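Local coordinates for putative cytoplasmic protein (Salmonella enterica subsp. enterica serovar Typhimurium, PDB 4J32), which is the type VI secretion effector Tae4, a papain-like cysteine peptidase of the NlpC/P60 kind that probably cleaves peptidoglycan and is blocked by the immunity protein Tai4, at residues L24-V29 with C148-H153; N55-R60 with G138-W143. One frame throughout, in Å; residues are numbered along the deposited sequence.

Contact 1: L24-V29 with C148-H153; sequences LAFRKV and CSDQCH
The ring of Phe26 carries Ser149 on one face and meets Asp150 at its edge. Ser149 OG hangs over the centre of the Phe26 ring, 3.1 Å above its plane, while Ser149 CB makes a CH-pi contact, 3.7 Å from the Phe26 ring centroid and 25° off the normal. At the rim, Phe26 CZ touches Asp150 CB at 3.8 Å, and the ring and carboxylate planes stand 81° apart. Helix 19-28 is thereby packed against a type I beta turn, Cys148 to Gln151, in the loop that follows strand 138-143, an outer strand of the four-stranded antiparallel sheet of this papain-like fold.

A phenylalanine suits the place because its flat face accepts the serine methylene and the hydroxyl oxygen closely and asks for no hydrogen bond. With CG opposite the backbone N (chi1 -167°), the ring is carried off the helix and across to the turn. Serine is equally apt: short enough to lie close over the ring, its OG is hydrogen-bonded to Leu142 N and weakly to Thr141 OG1, so this polar atom is satisfied although it lies against an aromatic face. The strand side chains of Thr141 and Leu142 touch Phe26 as well, and Arg60 of helix 57-67 does too.

Asp150 gives the ring its methylene, while its carboxylate oxygens bond to the strand: OD2 is hydrogen-bonded to His139 and OD1 weakly to Thr141. The apolar packing at CB may therefore help fix the direction of the acid. The turn is closed by a long backbone bond, Gln151 N to Cys148 O, 3.3 Å. A side-chain bond reinforces it: Cys148 N reaches Gln151 OE1 at 3.0 Å, almost straight at the hydrogen but from well above the amide's carbonyl plane.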
loop_
_atom_site.group_PDB
_atom_site.type_symbol
_atom_site.label_atom_id
_atom_site.label_comp_id
_atom_site.label_asym_id
_atom_site.label_seq_id
_atom_site.Cartn_x
_atom_site.Cartn_y
_atom_site.Cartn_z
ATOM N N LEU A 24 30.371 -26.231 7.330
ATOM C CA LEU A 24 31.145 -25.565 6.293
ATOM C C LEU A 24 30.239 -25.052 5.168
ATOM O O LEU A 24 30.383 -23.916 4.692
ATOM C CB LEU A 24 32.186 -26.559 5.727
ATOM C CG LEU A 24 33.126 -26.180 4.596
ATOM C CD1 LEU A 24 34.263 -27.221 4.579
ATOM C CD2 LEU A 24 32.440 -26.098 3.222
ATOM N N ALA A 25 29.349 -25.899 4.688
ATOM C CA ALA A 25 28.504 -25.511 3.544
ATOM C C ALA A 25 27.574 -24.337 3.937
ATOM O O ALA A 25 27.404 -23.380 3.189
ATOM C CB ALA A 25 27.670 -26.707 3.073
ATOM N N PHE A 26 27.013 -24.414 5.137
ATOM C CA PHE A 26 26.122 -23.337 5.625
ATOM C C PHE A 26 26.811 -21.972 5.583
ATOM O O PHE A 26 26.208 -20.977 5.154
ATOM C CB PHE A 26 25.609 -23.634 7.036
ATOM C CG PHE A 26 24.447 -22.724 7.456
ATOM C CD1 PHE A 26 23.131 -23.160 7.344
ATOM C CD2 PHE A 26 24.702 -21.416 7.892
ATOM C CE1 PHE A 26 22.055 -22.320 7.715
ATOM C CE2 PHE A 26 23.630 -20.554 8.257
ATOM C CZ PHE A 26 22.324 -21.014 8.151
ATOM N N ARG A 27 28.066 -21.916 6.030
ATOM C CA ARG A 27 28.826 -20.682 6.015
ATOM C C ARG A 27 28.885 -20.029 4.634
ATOM O O ARG A 27 28.828 -18.799 4.533
ATOM C CB ARG A 27 30.242 -20.925 6.559
ATOM C CG ARG A 27 31.076 -19.662 6.713
ATOM C CD ARG A 27 32.473 -19.976 7.224
ATOM N NE ARG A 27 32.462 -20.488 8.585
ATOM C CZ ARG A 27 32.853 -21.712 8.933
ATOM N NH1 ARG A 27 33.317 -22.560 8.012
ATOM N NH2 ARG A 27 32.833 -22.062 10.206
ATOM N N LYS A 28 28.969 -20.838 3.573
ATOM C CA LYS A 28 29.080 -20.299 2.205
ATOM C C LYS A 28 27.867 -19.451 1.834
ATOM O O LYS A 28 27.954 -18.584 0.966
ATOM C CB LYS A 28 29.239 -21.407 1.160
ATOM C CG LYS A 28 30.358 -22.447 1.437
ATOM C CD LYS A 28 31.696 -21.864 1.868
ATOM C CE LYS A 28 32.452 -21.196 0.739
ATOM N NZ LYS A 28 33.846 -20.826 1.204
ATOM N N VAL A 29 26.743 -19.733 2.481
ATOM C CA VAL A 29 25.497 -19.003 2.206
ATOM C C VAL A 29 24.958 -18.223 3.405
ATOM O O VAL A 29 23.799 -17.802 3.391
ATOM C CB VAL A 29 24.398 -19.947 1.596
ATOM C CG1 VAL A 29 24.812 -20.416 0.199
ATOM C CG2 VAL A 29 24.106 -21.159 2.525
ATOM N N CYS A 148 23.731 -21.217 16.925
ATOM C CA CYS A 148 23.212 -21.548 15.597
ATOM C C CYS A 148 24.185 -21.031 14.547
ATOM O O CYS A 148 24.937 -20.101 14.803
ATOM C CB CYS A 148 21.854 -20.902 15.334
ATOM S SG CYS A 148 20.559 -21.470 16.473
ATOM N N SER A 149 24.126 -21.628 13.367
ATOM C CA SER A 149 25.012 -21.255 12.257
ATOM C C SER A 149 24.669 -19.870 11.697
ATOM O O SER A 149 25.514 -19.229 11.074
ATOM C CB SER A 149 24.927 -22.308 11.161
ATOM O OG SER A 149 23.574 -22.613 10.842
ATOM N N ASP A 150 23.428 -19.415 11.902
ATOM C CA ASP A 150 23.035 -18.072 11.459
ATOM C C ASP A 150 22.820 -17.110 12.612
ATOM O O ASP A 150 22.146 -16.082 12.458
ATOM C CB ASP A 150 21.798 -18.123 10.536
ATOM C CG ASP A 150 20.606 -18.832 11.172
ATOM O OD1 ASP A 150 20.729 -19.418 12.265
ATOM O OD2 ASP A 150 19.527 -18.788 10.551
ATOM N N GLN A 151 23.407 -17.426 13.767
ATOM C CA GLN A 151 23.252 -16.599 14.963
ATOM C C GLN A 151 23.503 -15.122 14.664
ATOM O O GLN A 151 22.840 -14.246 15.218
ATOM C CB GLN A 151 24.135 -17.101 16.116
ATOM C CG GLN A 151 23.661 -16.584 17.475
ATOM C CD GLN A 151 23.477 -17.670 18.524
ATOM O OE1 GLN A 151 22.854 -18.721 18.284
ATOM N NE2 GLN A 151 23.982 -17.398 19.724
ATOM N N CYS A 152 24.425 -14.891 13.734
ATOM C CA CYS A 152 24.792 -13.536 13.334
ATOM C C CYS A 152 23.619 -12.767 12.716
ATOM O O CYS A 152 23.596 -11.531 12.784
ATOM C CB CYS A 152 26.007 -13.539 12.395
ATOM S SG CYS A 152 25.626 -13.571 10.625
ATOM N N HIS A 153 22.639 -13.480 12.158
ATOM C CA HIS A 153 21.422 -12.873 11.615
ATOM C C HIS A 153 20.252 -12.944 12.606
ATOM O O HIS A 153 19.258 -12.233 12.438
ATOM C CB HIS A 153 21.017 -13.546 10.294
ATOM C CG HIS A 153 22.134 -13.660 9.307
ATOM N ND1 HIS A 153 22.593 -12.586 8.573
ATOM C CD2 HIS A 153 22.893 -14.718 8.942
ATOM C CE1 HIS A 153 23.584 -12.981 7.791
ATOM N NE2 HIS A 153 23.789 -14.269 8.002
#

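Contact 2: N55-R60 with G138-W143; sequences NACPIR and GHVTLW
Cys57 meets His139 through its sulfur and its CB, both on the same imidazole. SG lies over one face of the His139 ring, 4.0 Å from the centroid, 23° off the normal and offset toward the rim, a sulfur-aromatic contact; Cys57 CB closes in on His139 CE1 at 3.6 Å. The side chain gets there because SG points away from the backbone N (chi1 163°), off the start of helix 57-67 and toward the strand.

Among the direct polar contacts, Val140 N donates to Cys57 SG at 3.5 Å, a long bond such as a large, soft sulfur acceptor allows. SG also sits 3.2 Å from Val140 O, so the thiol is pressed against the strand backbone. Cysteine suits this spot as the probable nucleophile of a papain-like peptidase, its thiol lying against the imidazole. On the helix side, Asn55 OD1 accepts from Cys57 N at 3.0 Å, a capping bond made from above the carbonyl plane, which steadies the backbone beneath the sulfur.

Two waters complete the bridge. One binds Asn55 ND2, Gly138 O and His139 ND1, meeting His139 ND1 in the ring plane at 2.9 Å; it thus meets the imidazole at an edge, the sulfur at a face. The other donates to the Cys57 and Val140 carbonyls, both O atoms 2.7 Å away, tying the first helical turn to the strand.

His139 NE2 is hydrogen-bonded to Asp150, and Ser72 of the immunity protein's chain packs on Asn55 and His139. A cysteine at a helix start facing a strand histidine backed by an acid is the arrangement of the papain-like catalytic centre, here consistent with a Cys57-His139-Asp150 triad that the inhibitor lies against.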
loop_
_atom_site.group_PDB
_atom_site.type_symbol
_atom_site.label_atom_id
_atom_site.label_comp_id
_atom_site.label_asym_id
_atom_site.label_seq_id
_atom_site.Cartn_x
_atom_site.Cartn_y
_atom_site.Cartn_z
ATOM N N ASN A 55 13.210 -14.625 2.539
ATOM C CA ASN A 55 13.622 -15.455 3.690
ATOM C C ASN A 55 14.597 -16.537 3.214
ATOM O O ASN A 55 14.188 -17.510 2.579
ATOM C CB ASN A 55 12.427 -16.099 4.404
ATOM C CG ASN A 55 12.846 -16.817 5.701
ATOM O OD1 ASN A 55 14.045 -16.905 6.011
ATOM N ND2 ASN A 55 11.869 -17.304 6.463
ATOM N N ALA A 56 15.878 -16.333 3.502
ATOM C CA ALA A 56 16.922 -17.266 3.020
ATOM C C ALA A 56 16.999 -18.575 3.800
ATOM O O ALA A 56 17.645 -19.534 3.342
ATOM C CB ALA A 56 18.286 -16.564 2.972
ATOM N N CYS A 57 16.317 -18.629 4.945
ATOM C CA CYS A 57 16.352 -19.794 5.835
ATOM C C CYS A 57 16.265 -21.155 5.082
ATOM O O CYS A 57 17.213 -21.948 5.152
ATOM C CB CYS A 57 15.313 -19.664 6.959
ATOM S SG CYS A 57 14.971 -21.250 7.771
ATOM N N PRO A 58 15.155 -21.426 4.344
ATOM C CA PRO A 58 15.081 -22.746 3.713
ATOM C C PRO A 58 16.042 -22.941 2.542
ATOM O O PRO A 58 16.423 -24.079 2.228
ATOM C CB PRO A 58 13.616 -22.839 3.245
ATOM C CG PRO A 58 13.190 -21.420 3.049
ATOM C CD PRO A 58 13.919 -20.642 4.133
ATOM N N ILE A 59 16.437 -21.834 1.918
ATOM C CA ILE A 59 17.370 -21.898 0.801
ATOM C C ILE A 59 18.754 -22.267 1.334
ATOM O O ILE A 59 19.473 -23.062 0.713
ATOM C CB ILE A 59 17.386 -20.569 0.016
ATOM C CG1 ILE A 59 15.962 -20.252 -0.501
ATOM C CG2 ILE A 59 18.419 -20.641 -1.177
ATOM C CD1 ILE A 59 15.764 -18.839 -1.137
ATOM N N ARG A 60 19.131 -21.711 2.490
ATOM C CA ARG A 60 20.428 -22.099 3.062
ATOM C C ARG A 60 20.452 -23.582 3.458
ATOM O O ARG A 60 21.438 -24.275 3.207
ATOM C CB ARG A 60 20.818 -21.237 4.258
ATOM C CG ARG A 60 20.921 -19.716 4.000
ATOM C CD ARG A 60 21.430 -19.022 5.269
ATOM N NE ARG A 60 21.488 -17.571 5.100
ATOM C CZ ARG A 60 20.660 -16.717 5.690
ATOM N NH1 ARG A 60 19.696 -17.145 6.520
ATOM N NH2 ARG A 60 20.783 -15.423 5.446
ATOM N N GLY A 138 8.169 -20.788 12.186
ATOM C CA GLY A 138 9.361 -21.341 12.810
ATOM C C GLY A 138 10.602 -21.082 12.006
ATOM O O GLY A 138 10.595 -20.244 11.098
ATOM N N HIS A 139 11.667 -21.802 12.355
ATOM C CA HIS A 139 12.984 -21.574 11.760
ATOM C C HIS A 139 13.693 -22.926 11.723
ATOM O O HIS A 139 13.402 -23.802 12.554
ATOM C CB HIS A 139 13.795 -20.584 12.611
ATOM C CG HIS A 139 14.931 -19.949 11.868
ATOM N ND1 HIS A 139 14.741 -19.046 10.844
ATOM C CD2 HIS A 139 16.272 -20.098 11.996
ATOM C CE1 HIS A 139 15.917 -18.660 10.376
ATOM N NE2 HIS A 139 16.863 -19.292 11.055
ATOM N N VAL A 140 14.578 -23.090 10.747
ATOM C CA VAL A 140 15.393 -24.305 10.588
ATOM C C VAL A 140 16.820 -23.843 10.359
ATOM O O VAL A 140 17.064 -22.993 9.488
ATOM C CB VAL A 140 15.040 -25.135 9.318
ATOM C CG1 VAL A 140 15.649 -26.561 9.415
ATOM C CG2 VAL A 140 13.559 -25.183 9.046
ATOM N N THR A 141 17.759 -24.386 11.133
ATOM C CA THR A 141 19.169 -23.989 10.992
ATOM C C THR A 141 20.098 -25.097 11.530
ATOM O O THR A 141 19.626 -26.180 11.873
ATOM C CB THR A 141 19.455 -22.602 11.656
ATOM O OG1 THR A 141 20.744 -22.109 11.246
ATOM C CG2 THR A 141 19.363 -22.673 13.150
ATOM N N LEU A 142 21.402 -24.827 11.572
ATOM C CA LEU A 142 22.336 -25.754 12.202
ATOM C C LEU A 142 22.690 -25.252 13.587
ATOM O O LEU A 142 22.595 -24.054 13.878
ATOM C CB LEU A 142 23.619 -25.912 11.366
ATOM C CG LEU A 142 23.407 -26.385 9.923
ATOM C CD1 LEU A 142 24.762 -26.507 9.288
ATOM C CD2 LEU A 142 22.692 -27.724 9.883
ATOM N N TRP A 143 23.083 -26.193 14.434
ATOM C CA TRP A 143 23.378 -25.943 15.834
ATOM C C TRP A 143 24.626 -26.740 16.172
ATOM O O TRP A 143 24.689 -27.953 15.901
ATOM C CB TRP A 143 22.157 -26.386 16.680
ATOM C CG TRP A 143 22.392 -26.470 18.155
ATOM C CD1 TRP A 143 22.638 -27.607 18.885
ATOM C CD2 TRP A 143 22.403 -25.384 19.091
ATOM N NE1 TRP A 143 22.788 -27.287 20.224
ATOM C CE2 TRP A 143 22.646 -25.934 20.372
ATOM C CE3 TRP A 143 22.204 -24.000 18.974
ATOM C CZ2 TRP A 143 22.717 -25.144 21.526
ATOM C CZ3 TRP A 143 22.274 -23.218 20.121
ATOM C CH2 TRP A 143 22.522 -23.796 21.379
HETATM O O HOH W 1 12.276 -18.471 9.457
HETATM O O HOH W 2 18.677 -22.250 7.451
#

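The two contacts sit side by side, their centres about 9 Å apart, with contact 2 close to the middle of the chain. Along the sequence the segments run 24-29, 55-60, 138-143, 148-153, so helices 19-28 and 57-67 come first and strand 138-143, an outer strand of the four-stranded sheet, with its following turn comes last. The two helices also pack on each other, Ala25 against Ala67. The contacts join directly, chiefly through Asp150 OD2 and His139 NE2, 2.8 Å apart in a probable hydrogen bond, and more weakly through Asp150 OD1 and Thr141 OG1. Contact 1 thus supplies the presumed acid, with Phe26 packed against it, while contact 2 holds the presumed cysteine and histidine.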